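Acetolactate synthase isozyme 1 large subunit (Escherichia coli, PDB 6LPI) is the large subunit of a thiamine diphosphate-dependent synthase of the acetohydroxy-acid synthase family that also carries flavin-adenine dinucleotide and magnesium. Local coordinates at residues 304-309 and 321-326. Residues are numbered along the deposited sequence; the frame is centred on the assembly and turned at random.
Sequences IHVDID and VAIQAD. With FAD (flavin-adenine dinucleotide), chain I.
V306 and I323 sit side by side on one face of two parallel strands, 302-307 and 321-324, with V306 CG1 4.0 Å from I323 CB; I304 and V321 repeat the pairing two residues earlier. The backbone ladder runs from H305 N to V321 O, from I323 N to H305 O and from D307 N to I323 O. It ends at A325 N, whose bond to D307 O is bent, with the donor well above the carbonyl plane. Helices 198-210 and 327-334 cover the face carrying V306 and I323, while strand 321-324 is the outermost strand of this Rossmann-like central domain within the chain.

Where the ladder ends, 307-309 and 325-326 meet the adenosine part of FAD. I308 shows how. Its CB lies 3.7 Å from A325 O; CG2 lies 3.6 Å from FAD C4A, against the adenine. The other branch starts with CG1 anti to the backbone N (chi1 -166°), which carries CD1 across to the second segment, 3.5 Å from D326 N. D307 turns its carboxylate to the ribose: OD1 takes a hydrogen bond from FAD O3B at 2.6 Å, and OD2 takes one of doubtful length from FAD O2B. OD2 also accepts D309 N through its anti lone pair, closing an Asx turn. From the N-cap position just before helix 327-334, D326 OD1 accepts FAD N6A at 3.0 Å, while OD2 caps the helix through D329 N. Q324 NE2 adds a weak bond to I308 O; its OE1 goes to R310.

The carboxylate of D307, facing the two ribose hydroxyls, recalls the ribose-binding acid of classical Rossmann domains, though here on the fifth strand; D326 accepts the adenine amino group, consistent with the two segments together selecting ribose and base.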
loop_
_atom_site.group_PDB
_atom_site.type_symbol
_atom_site.label_atom_id
_atom_site.label_comp_id
_atom_site.label_asym_id
_atom_site.label_seq_id
_atom_site.Cartn_x
_atom_site.Cartn_y
_atom_site.Cartn_z
ATOM N N ILE B 304 19.916 -6.803 9.639
ATOM C CA ILE B 304 19.099 -6.202 10.677
ATOM C C ILE B 304 17.782 -5.802 10.024
ATOM O O ILE B 304 17.759 -5.256 8.912
ATOM C CB ILE B 304 19.790 -4.986 11.321
ATOM C CG1 ILE B 304 21.287 -5.231 11.461
ATOM C CG2 ILE B 304 19.175 -4.677 12.669
ATOM C CD1 ILE B 304 22.053 -3.993 11.895
ATOM N N HIS B 305 16.686 -6.084 10.711
ATOM C CA HIS B 305 15.369 -5.894 10.140
ATOM C C HIS B 305 14.489 -5.282 11.223
ATOM O O HIS B 305 14.244 -5.924 12.253
ATOM C CB HIS B 305 14.824 -7.243 9.636
ATOM C CG HIS B 305 13.583 -7.133 8.801
ATOM N ND1 HIS B 305 12.773 -8.213 8.527
ATOM C CD2 HIS B 305 13.021 -6.077 8.166
ATOM C CE1 HIS B 305 11.760 -7.829 7.773
ATOM N NE2 HIS B 305 11.892 -6.539 7.534
ATOM N N VAL B 306 13.973 -4.078 10.971
ATOM C CA VAL B 306 13.079 -3.366 11.891
ATOM C C VAL B 306 11.748 -3.173 11.193
ATOM O O VAL B 306 11.668 -2.456 10.188
ATOM C CB VAL B 306 13.628 -1.996 12.329
ATOM C CG1 VAL B 306 12.765 -1.423 13.445
ATOM C CG2 VAL B 306 15.052 -2.124 12.822
ATOM N N ASP B 307 10.693 -3.740 11.774
ATOM C CA ASP B 307 9.392 -3.717 11.137
ATOM C C ASP B 307 8.315 -3.718 12.221
ATOM O O ASP B 307 8.460 -4.386 13.253
ATOM C CB ASP B 307 9.252 -4.930 10.208
ATOM C CG ASP B 307 8.242 -4.708 9.119
ATOM O OD1 ASP B 307 8.684 -4.541 7.953
ATOM O OD2 ASP B 307 7.028 -4.690 9.429
ATOM N N ILE B 308 7.231 -2.976 11.980
ATOM C CA ILE B 308 6.207 -2.822 13.008
ATOM C C ILE B 308 5.339 -4.064 13.100
ATOM O O ILE B 308 4.646 -4.251 14.114
ATOM C CB ILE B 308 5.312 -1.600 12.724
ATOM C CG1 ILE B 308 4.457 -1.216 13.949
ATOM C CG2 ILE B 308 4.404 -1.879 11.526
ATOM C CD1 ILE B 308 5.007 -0.110 14.802
ATOM N N ASP B 309 5.385 -4.920 12.073
ATOM C CA ASP B 309 4.607 -6.150 12.002
ATOM C C ASP B 309 5.495 -7.361 12.334
ATOM O O ASP B 309 6.440 -7.677 11.596
ATOM C CB ASP B 309 3.965 -6.262 10.614
ATOM C CG ASP B 309 3.180 -7.547 10.412
ATOM O OD1 ASP B 309 3.030 -8.344 11.361
ATOM O OD2 ASP B 309 2.681 -7.745 9.286
ATOM N N VAL B 321 19.408 -9.533 13.681
ATOM C CA VAL B 321 18.782 -8.725 14.712
ATOM C C VAL B 321 17.428 -8.310 14.161
ATOM O O VAL B 321 17.350 -7.728 13.074
ATOM C CB VAL B 321 19.631 -7.500 15.084
ATOM C CG1 VAL B 321 18.824 -6.508 15.925
ATOM C CG2 VAL B 321 20.873 -7.944 15.796
ATOM N N ALA B 322 16.370 -8.630 14.897
ATOM C CA ALA B 322 14.999 -8.347 14.503
ATOM C C ALA B 322 14.360 -7.511 15.599
ATOM O O ALA B 322 14.328 -7.922 16.764
ATOM C CB ALA B 322 14.212 -9.637 14.281
ATOM N N ILE B 323 13.852 -6.347 15.224
ATOM C CA ILE B 323 13.139 -5.461 16.129
ATOM C C ILE B 323 11.738 -5.306 15.584
ATOM O O ILE B 323 11.567 -4.958 14.409
ATOM C CB ILE B 323 13.795 -4.075 16.192
ATOM C CG1 ILE B 323 15.215 -4.180 16.716
ATOM C CG2 ILE B 323 12.948 -3.101 17.028
ATOM C CD1 ILE B 323 15.291 -3.937 18.103
ATOM N N GLN B 324 10.743 -5.523 16.429
ATOM C CA GLN B 324 9.367 -5.240 16.045
ATOM C C GLN B 324 9.069 -3.902 16.686
ATOM O O GLN B 324 8.794 -3.823 17.886
ATOM C CB GLN B 324 8.385 -6.293 16.517
ATOM C CG GLN B 324 6.997 -5.869 16.177
ATOM C CD GLN B 324 5.973 -6.528 17.026
ATOM O OE1 GLN B 324 6.308 -7.283 17.938
ATOM N NE2 GLN B 324 4.705 -6.270 16.728
ATOM N N ALA B 325 9.101 -2.849 15.887
ATOM C CA ALA B 325 8.909 -1.524 16.443
ATOM C C ALA B 325 8.624 -0.544 15.322
ATOM O O ALA B 325 8.690 -0.881 14.136
ATOM C CB ALA B 325 10.149 -1.083 17.215
ATOM N N ASP B 326 8.264 0.669 15.724
ATOM C CA ASP B 326 8.214 1.791 14.805
ATOM C C ASP B 326 9.626 2.290 14.494
ATOM O O ASP B 326 10.452 2.434 15.397
ATOM C CB ASP B 326 7.370 2.901 15.407
ATOM C CG ASP B 326 7.575 4.200 14.705
ATOM O OD1 ASP B 326 6.815 4.485 13.755
ATOM O OD2 ASP B 326 8.507 4.926 15.103
HETATM P PA FAD I . 5.629 -1.950 1.604
HETATM O O1A FAD I . 5.529 -0.583 1.048
HETATM O O2A FAD I . 4.388 -2.801 1.564
HETATM O O5B FAD I . 6.135 -1.651 3.071
HETATM C C5B FAD I . 5.341 -1.987 4.227
HETATM C C4B FAD I . 6.271 -2.568 5.256
HETATM O O4B FAD I . 6.702 -1.540 6.187
HETATM C C3B FAD I . 5.658 -3.669 6.115
HETATM O O3B FAD I . 6.661 -4.652 6.378
HETATM C C2B FAD I . 5.189 -2.880 7.344
HETATM O O2B FAD I . 4.997 -3.664 8.512
HETATM C C1B FAD I . 6.379 -1.946 7.502
HETATM N N9A FAD I . 6.139 -0.763 8.312
HETATM C C8A FAD I . 5.147 0.168 8.165
HETATM N N7A FAD I . 5.197 1.147 9.040
HETATM C C5A FAD I . 6.302 0.835 9.818
HETATM C C6A FAD I . 6.895 1.470 10.929
HETATM N N6A FAD I . 6.439 2.602 11.471
HETATM N N1A FAD I . 7.982 0.885 11.479
HETATM C C2A FAD I . 8.440 -0.252 10.948
HETATM N N3A FAD I . 7.972 -0.935 9.903
HETATM C C4A FAD I . 6.891 -0.340 9.382
HETATM N N1 FAD I . 9.597 -2.768 -6.089
HETATM C C2 FAD I . 10.954 -2.703 -5.981
HETATM O O2 FAD I . 11.497 -2.570 -4.892
HETATM N N3 FAD I . 11.744 -2.774 -7.114
HETATM C C4 FAD I . 11.290 -2.911 -8.410
HETATM O O4 FAD I . 12.091 -2.958 -9.340
HETATM C C4X FAD I . 9.841 -2.990 -8.515
HETATM N N5 FAD I . 9.308 -3.120 -9.712
HETATM C C5X FAD I . 7.923 -3.175 -9.804
HETATM C C6 FAD I . 7.333 -3.302 -11.063
HETATM C C7 FAD I . 5.946 -3.348 -11.201
HETATM C C7M FAD I . 5.339 -3.502 -12.570
HETATM C C8 FAD I . 5.130 -3.273 -10.060
HETATM C C8M FAD I . 3.626 -3.338 -10.177
HETATM C C9 FAD I . 5.717 -3.148 -8.803
HETATM C C9A FAD I . 7.100 -3.109 -8.666
HETATM N N10 FAD I . 7.719 -2.978 -7.404
HETATM C C10 FAD I . 9.082 -2.913 -7.292
HETATM C "C1'" FAD I . 6.922 -2.893 -6.181
HETATM C "C2'" FAD I . 6.815 -4.225 -5.456
HETATM O "O2'" FAD I . 5.768 -5.012 -6.024
HETATM C "C3'" FAD I . 6.489 -3.975 -3.984
HETATM O "O3'" FAD I . 5.295 -3.206 -3.883
HETATM C "C4'" FAD I . 7.589 -3.259 -3.208
HETATM O "O4'" FAD I . 8.851 -3.725 -3.669
HETATM C "C5'" FAD I . 7.478 -3.484 -1.719
HETATM O "O5'" FAD I . 8.222 -2.461 -1.032
HETATM P P FAD I . 8.231 -2.398 0.521
HETATM O O1P FAD I . 9.140 -3.507 1.052
HETATM O O2P FAD I . 8.483 -1.122 0.905
HETATM O O3P FAD I . 6.760 -2.771 0.854
#